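Local structure of DNA polymerase III, beta subunit (Eubacterium rectale, 3T0P) at residues 47-59 and 227-239. The protein probably forms a ring-shaped head-to-tail homodimer around DNA, a sliding clamp that tethers DNA polymerases and other proteins to their template and makes them processive. Numbering follows the deposited sequence.
With EDO (1,2-ethanediol), chain X; ACT (acetate ion), chain S.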
loop_
_atom_site.group_PDB
_atom_site.type_symbol
_atom_site.label_atom_id
_atom_site.label_comp_id
_atom_site.label_asym_id
_atom_site.label_seq_id
_atom_site.Cartn_x
_atom_site.Cartn_y
_atom_site.Cartn_z
ATOM N N ALA B 47 -15.019 22.111 -1.117
ATOM C CA ALA B 47 -14.516 21.730 0.194
ATOM C C ALA B 47 -13.594 22.836 0.695
ATOM O O ALA B 47 -12.835 23.424 -0.087
ATOM C CB ALA B 47 -13.813 20.399 0.163
ATOM N N ASN B 48 -13.764 23.222 1.961
ATOM C CA ASN B 48 -12.974 24.293 2.551
ATOM C C ASN B 48 -12.617 23.979 3.988
ATOM O O ASN B 48 -13.512 23.721 4.785
ATOM C CB ASN B 48 -13.736 25.620 2.465
ATOM C CG ASN B 48 -12.917 26.810 2.860
ATOM O OD1 ASN B 48 -11.690 26.756 2.934
ATOM N ND2 ASN B 48 -13.582 27.919 3.120
ATOM N N ASP B 49 -11.317 24.036 4.333
ATOM C CA ASP B 49 -10.858 23.813 5.704
ATOM C C ASP B 49 -10.449 25.139 6.377
ATOM O O ASP B 49 -9.886 25.115 7.472
ATOM C CB ASP B 49 -9.710 22.797 5.745
ATOM C CG ASP B 49 -8.411 23.243 5.102
ATOM O OD1 ASP B 49 -7.945 24.344 5.416
ATOM O OD2 ASP B 49 -7.841 22.464 4.315
HETATM N N MSE B 50 -10.748 26.292 5.720
HETATM C CA MSE B 50 -10.481 27.686 6.134
HETATM C C MSE B 50 -9.074 28.151 5.739
HETATM O O MSE B 50 -8.840 29.357 5.658
HETATM C CB MSE B 50 -10.734 27.948 7.627
HETATM C CG MSE B 50 -12.150 27.596 8.071
HETATM SE SE MSE B 50 -13.585 28.392 6.991
HETATM C CE MSE B 50 -13.451 30.260 7.699
ATOM N N GLU B 51 -8.150 27.219 5.498
ATOM C CA GLU B 51 -6.812 27.516 5.009
ATOM C C GLU B 51 -6.778 27.209 3.497
ATOM O O GLU B 51 -6.322 28.023 2.701
ATOM C CB GLU B 51 -5.744 26.706 5.766
ATOM C CG GLU B 51 -4.339 26.903 5.224
ATOM C CD GLU B 51 -3.227 26.356 6.091
ATOM O OE1 GLU B 51 -2.825 27.062 7.045
ATOM O OE2 GLU B 51 -2.742 25.236 5.804
ATOM N N LEU B 52 -7.256 26.023 3.128
ATOM C CA LEU B 52 -7.278 25.539 1.755
ATOM C C LEU B 52 -8.704 25.273 1.304
ATOM O O LEU B 52 -9.441 24.555 1.970
ATOM C CB LEU B 52 -6.435 24.264 1.675
ATOM C CG LEU B 52 -6.307 23.574 0.342
ATOM C CD1 LEU B 52 -5.355 24.331 -0.557
ATOM C CD2 LEU B 52 -5.788 22.143 0.535
ATOM N N GLY B 53 -9.059 25.866 0.172
ATOM C CA GLY B 53 -10.341 25.717 -0.498
ATOM C C GLY B 53 -10.162 25.098 -1.871
ATOM O O GLY B 53 -9.239 25.458 -2.604
ATOM N N ILE B 54 -10.995 24.112 -2.207
ATOM C CA ILE B 54 -10.966 23.491 -3.526
ATOM C C ILE B 54 -12.395 23.527 -4.046
ATOM O O ILE B 54 -13.346 23.161 -3.350
ATOM C CB ILE B 54 -10.310 22.080 -3.634
ATOM C CG1 ILE B 54 -8.906 22.046 -3.000
ATOM C CG2 ILE B 54 -10.226 21.637 -5.110
ATOM C CD1 ILE B 54 -8.301 20.660 -2.884
ATOM N N GLU B 55 -12.512 23.927 -5.301
ATOM C CA GLU B 55 -13.737 24.112 -6.060
ATOM C C GLU B 55 -13.593 23.441 -7.400
ATOM O O GLU B 55 -12.550 23.558 -8.042
ATOM C CB GLU B 55 -13.889 25.613 -6.261
ATOM C CG GLU B 55 -15.281 26.158 -6.429
ATOM C CD GLU B 55 -15.157 27.662 -6.536
ATOM O OE1 GLU B 55 -14.692 28.143 -7.596
ATOM O OE2 GLU B 55 -15.394 28.347 -5.515
ATOM N N THR B 56 -14.635 22.764 -7.848
ATOM C CA THR B 56 -14.592 22.087 -9.134
ATOM C C THR B 56 -15.997 22.129 -9.748
ATOM O O THR B 56 -17.006 22.173 -9.023
ATOM C CB THR B 56 -13.967 20.673 -8.983
ATOM O OG1 THR B 56 -13.426 20.242 -10.229
ATOM C CG2 THR B 56 -14.927 19.644 -8.427
ATOM N N ILE B 57 -16.051 22.225 -11.088
ATOM C CA ILE B 57 -17.307 22.293 -11.828
ATOM C C ILE B 57 -17.604 20.913 -12.383
ATOM O O ILE B 57 -16.728 20.289 -12.996
ATOM C CB ILE B 57 -17.307 23.386 -12.930
ATOM C CG1 ILE B 57 -17.097 24.816 -12.343
ATOM C CG2 ILE B 57 -18.573 23.331 -13.811
ATOM C CD1 ILE B 57 -18.266 25.407 -11.486
ATOM N N ILE B 58 -18.816 20.425 -12.114
ATOM C CA ILE B 58 -19.300 19.115 -12.576
ATOM C C ILE B 58 -20.256 19.335 -13.725
ATOM O O ILE B 58 -21.161 20.167 -13.619
ATOM C CB ILE B 58 -19.971 18.295 -11.434
ATOM C CG1 ILE B 58 -19.071 18.176 -10.191
ATOM C CG2 ILE B 58 -20.457 16.930 -11.897
ATOM C CD1 ILE B 58 -17.630 17.664 -10.427
ATOM N N ASP B 59 -20.039 18.613 -14.841
ATOM C CA ASP B 59 -20.974 18.669 -15.970
ATOM C C ASP B 59 -22.214 17.907 -15.549
ATOM O O ASP B 59 -22.109 16.856 -14.917
ATOM C CB ASP B 59 -20.361 18.092 -17.262
ATOM C CG ASP B 59 -19.276 18.963 -17.889
ATOM O OD1 ASP B 59 -19.570 20.142 -18.218
ATOM O OD2 ASP B 59 -18.140 18.460 -18.074
ATOM N N GLU B 227 -5.322 27.500 -10.916
ATOM C CA GLU B 227 -6.392 27.038 -11.808
ATOM C C GLU B 227 -5.833 26.047 -12.798
ATOM O O GLU B 227 -4.797 26.295 -13.387
ATOM C CB GLU B 227 -7.073 28.164 -12.584
ATOM C CG GLU B 227 -7.389 29.422 -11.818
ATOM C CD GLU B 227 -8.235 30.318 -12.695
ATOM O OE1 GLU B 227 -7.809 30.598 -13.838
ATOM O OE2 GLU B 227 -9.385 30.607 -12.301
ATOM N N PHE B 228 -6.518 24.945 -12.980
ATOM C CA PHE B 228 -6.147 23.890 -13.905
ATOM C C PHE B 228 -7.389 23.079 -14.186
ATOM O O PHE B 228 -8.149 22.792 -13.261
ATOM C CB PHE B 228 -4.985 23.020 -13.354
ATOM C CG PHE B 228 -5.276 22.309 -12.058
ATOM C CD1 PHE B 228 -5.247 22.995 -10.845
ATOM C CD2 PHE B 228 -5.618 20.957 -12.049
ATOM C CE1 PHE B 228 -5.547 22.340 -9.644
ATOM C CE2 PHE B 228 -5.901 20.297 -10.842
ATOM C CZ PHE B 228 -5.853 20.990 -9.645
ATOM N N GLU B 229 -7.611 22.756 -15.476
ATOM C CA GLU B 229 -8.747 21.986 -16.002
ATOM C C GLU B 229 -10.048 22.646 -15.513
ATOM O O GLU B 229 -10.245 23.811 -15.839
ATOM C CB GLU B 229 -8.626 20.488 -15.642
ATOM C CG GLU B 229 -7.267 19.912 -16.014
ATOM C CD GLU B 229 -6.941 18.500 -15.551
ATOM O OE1 GLU B 229 -7.537 18.018 -14.555
ATOM O OE2 GLU B 229 -6.028 17.895 -16.162
ATOM N N ASN B 230 -10.867 21.990 -14.678
ATOM C CA ASN B 230 -12.113 22.610 -14.200
ATOM C C ASN B 230 -12.084 22.852 -12.695
ATOM O O ASN B 230 -13.142 22.950 -12.059
ATOM C CB ASN B 230 -13.316 21.733 -14.583
ATOM C CG ASN B 230 -13.708 21.910 -16.024
ATOM O OD1 ASN B 230 -14.296 22.936 -16.416
ATOM N ND2 ASN B 230 -13.313 20.945 -16.849
ATOM N N THR B 231 -10.861 22.986 -12.142
ATOM C CA THR B 231 -10.589 23.118 -10.719
ATOM C C THR B 231 -9.905 24.425 -10.370
ATOM O O THR B 231 -9.085 24.937 -11.123
ATOM C CB THR B 231 -9.719 21.918 -10.297
ATOM O OG1 THR B 231 -10.461 20.739 -10.594
ATOM C CG2 THR B 231 -9.370 21.904 -8.815
ATOM N N THR B 232 -10.265 24.954 -9.200
ATOM C CA THR B 232 -9.698 26.147 -8.582
ATOM C C THR B 232 -9.294 25.765 -7.171
ATOM O O THR B 232 -10.090 25.224 -6.407
ATOM C CB THR B 232 -10.679 27.326 -8.619
ATOM O OG1 THR B 232 -11.067 27.544 -9.970
ATOM C CG2 THR B 232 -10.062 28.609 -8.099
ATOM N N VAL B 233 -8.046 26.007 -6.852
ATOM C CA VAL B 233 -7.489 25.793 -5.537
ATOM C C VAL B 233 -7.172 27.155 -5.005
ATOM O O VAL B 233 -6.524 27.946 -5.708
ATOM C CB VAL B 233 -6.266 24.858 -5.558
ATOM C CG1 VAL B 233 -5.606 24.811 -4.194
ATOM C CG2 VAL B 233 -6.654 23.452 -6.011
ATOM N N VAL B 234 -7.693 27.473 -3.801
ATOM C CA VAL B 234 -7.440 28.741 -3.123
ATOM C C VAL B 234 -6.804 28.479 -1.751
ATOM O O VAL B 234 -7.304 27.669 -0.981
ATOM C CB VAL B 234 -8.713 29.597 -3.013
ATOM C CG1 VAL B 234 -8.401 30.949 -2.357
ATOM C CG2 VAL B 234 -9.347 29.797 -4.387
ATOM N N SER B 235 -5.703 29.155 -1.454
ATOM C CA SER B 235 -5.024 28.957 -0.186
ATOM C C SER B 235 -4.610 30.255 0.428
ATOM O O SER B 235 -4.184 31.174 -0.276
ATOM C CB SER B 235 -3.800 28.065 -0.373
ATOM O OG SER B 235 -3.011 27.928 0.799
ATOM N N ARG B 236 -4.705 30.334 1.772
ATOM C CA ARG B 236 -4.179 31.458 2.545
ATOM C C ARG B 236 -2.662 31.403 2.460
ATOM O O ARG B 236 -2.120 30.344 2.184
ATOM C CB ARG B 236 -4.616 31.368 3.999
ATOM C CG ARG B 236 -6.093 31.672 4.276
ATOM C CD ARG B 236 -6.346 32.023 5.750
ATOM N NE ARG B 236 -5.546 31.210 6.679
ATOM C CZ ARG B 236 -6.046 30.396 7.608
ATOM N NH1 ARG B 236 -7.361 30.299 7.782
ATOM N NH2 ARG B 236 -5.233 29.689 8.385
ATOM N N LEU B 237 -1.975 32.525 2.640
ATOM C CA LEU B 237 -0.522 32.565 2.625
ATOM C C LEU B 237 -0.014 32.746 4.056
ATOM O O LEU B 237 -0.753 33.232 4.901
ATOM C CB LEU B 237 -0.040 33.724 1.727
ATOM C CG LEU B 237 -0.312 33.582 0.237
ATOM C CD1 LEU B 237 -0.053 34.892 -0.459
ATOM C CD2 LEU B 237 0.520 32.446 -0.385
ATOM N N ILE B 238 1.236 32.361 4.335
ATOM C CA ILE B 238 1.805 32.539 5.679
ATOM C C ILE B 238 2.386 33.959 5.794
ATOM O O ILE B 238 3.182 34.375 4.944
ATOM C CB ILE B 238 2.850 31.452 6.010
ATOM C CG1 ILE B 238 2.258 30.050 5.767
ATOM C CG2 ILE B 238 3.358 31.632 7.447
ATOM C CD1 ILE B 238 3.217 28.902 5.865
ATOM N N GLU B 239 1.985 34.690 6.849
ATOM C CA GLU B 239 2.435 36.059 7.080
ATOM C C GLU B 239 3.807 36.095 7.774
ATOM O O GLU B 239 4.137 35.193 8.550
ATOM C CB GLU B 239 1.390 36.827 7.906
HETATM C C1 EDO X . -13.894 27.031 -12.382
HETATM O O1 EDO X . -12.711 26.214 -12.315
HETATM C C2 EDO X . -14.416 27.351 -10.982
HETATM O O2 EDO X . -14.319 26.195 -10.140
HETATM C C ACT S . -9.826 29.578 1.838
HETATM O O ACT S . -10.815 29.616 2.580
HETATM O OXT ACT S . -9.740 28.658 1.084
HETATM C CH3 ACT S . -8.764 30.644 1.808
#
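G53 and V234 pair through both backbone amides in the middle of an antiparallel ladder, where strand 52-58 of the N-terminal domain lies against strand 231-236 of the central domain. This is the seam of the sliding-clamp fold at which two domains of one chain merge their strands into a continuous sheet. G53 N to V234 O is 2.8 Å and almost straight at 174°; E55 and T232 form the next such pair, and R236 N to E51 O and I57 N to N230 O extend the ladder at its two ends. On the face bearing L52, I54 and T56, the leucine's CG is anti to its own amide nitrogen (chi1 -180°), which carries CD1 across to V233 CG1 at 3.7 Å, the two side chains crossing at a slant. I54 lies side by side with V233 and sets CG2 against T231 CG2, while T56 OG1 and T231 OG1 share a hydrogen bond of 3.0 Å. At the E51 end, E51 CA lies 3.9 Å above the guanidinium plane of R236, over its centre; the salt bridge from NH2 to E51 OE1 is long (3.8 Å), and OE1 lies well out of that plane, so only charge acts there. Helix 197-206 packs on the L52 face, K198 and T199 against L52, and S235 OG bonds to T199. In the turn leading into strand 52-58, N48 ND2 donates to S117 O and OD1 closes an Asx turn, taking M50 N at 3.0 Å from above its carbonyl plane. With an alanine at N48, M50 N would probably lose its acceptor and S117 O its amide donor, leaving the turn freer to shift. D49 OD1 accepts E51 N nearly along its C-O axis, a second Asx turn, and L52 N from 47° above the carboxylate plane.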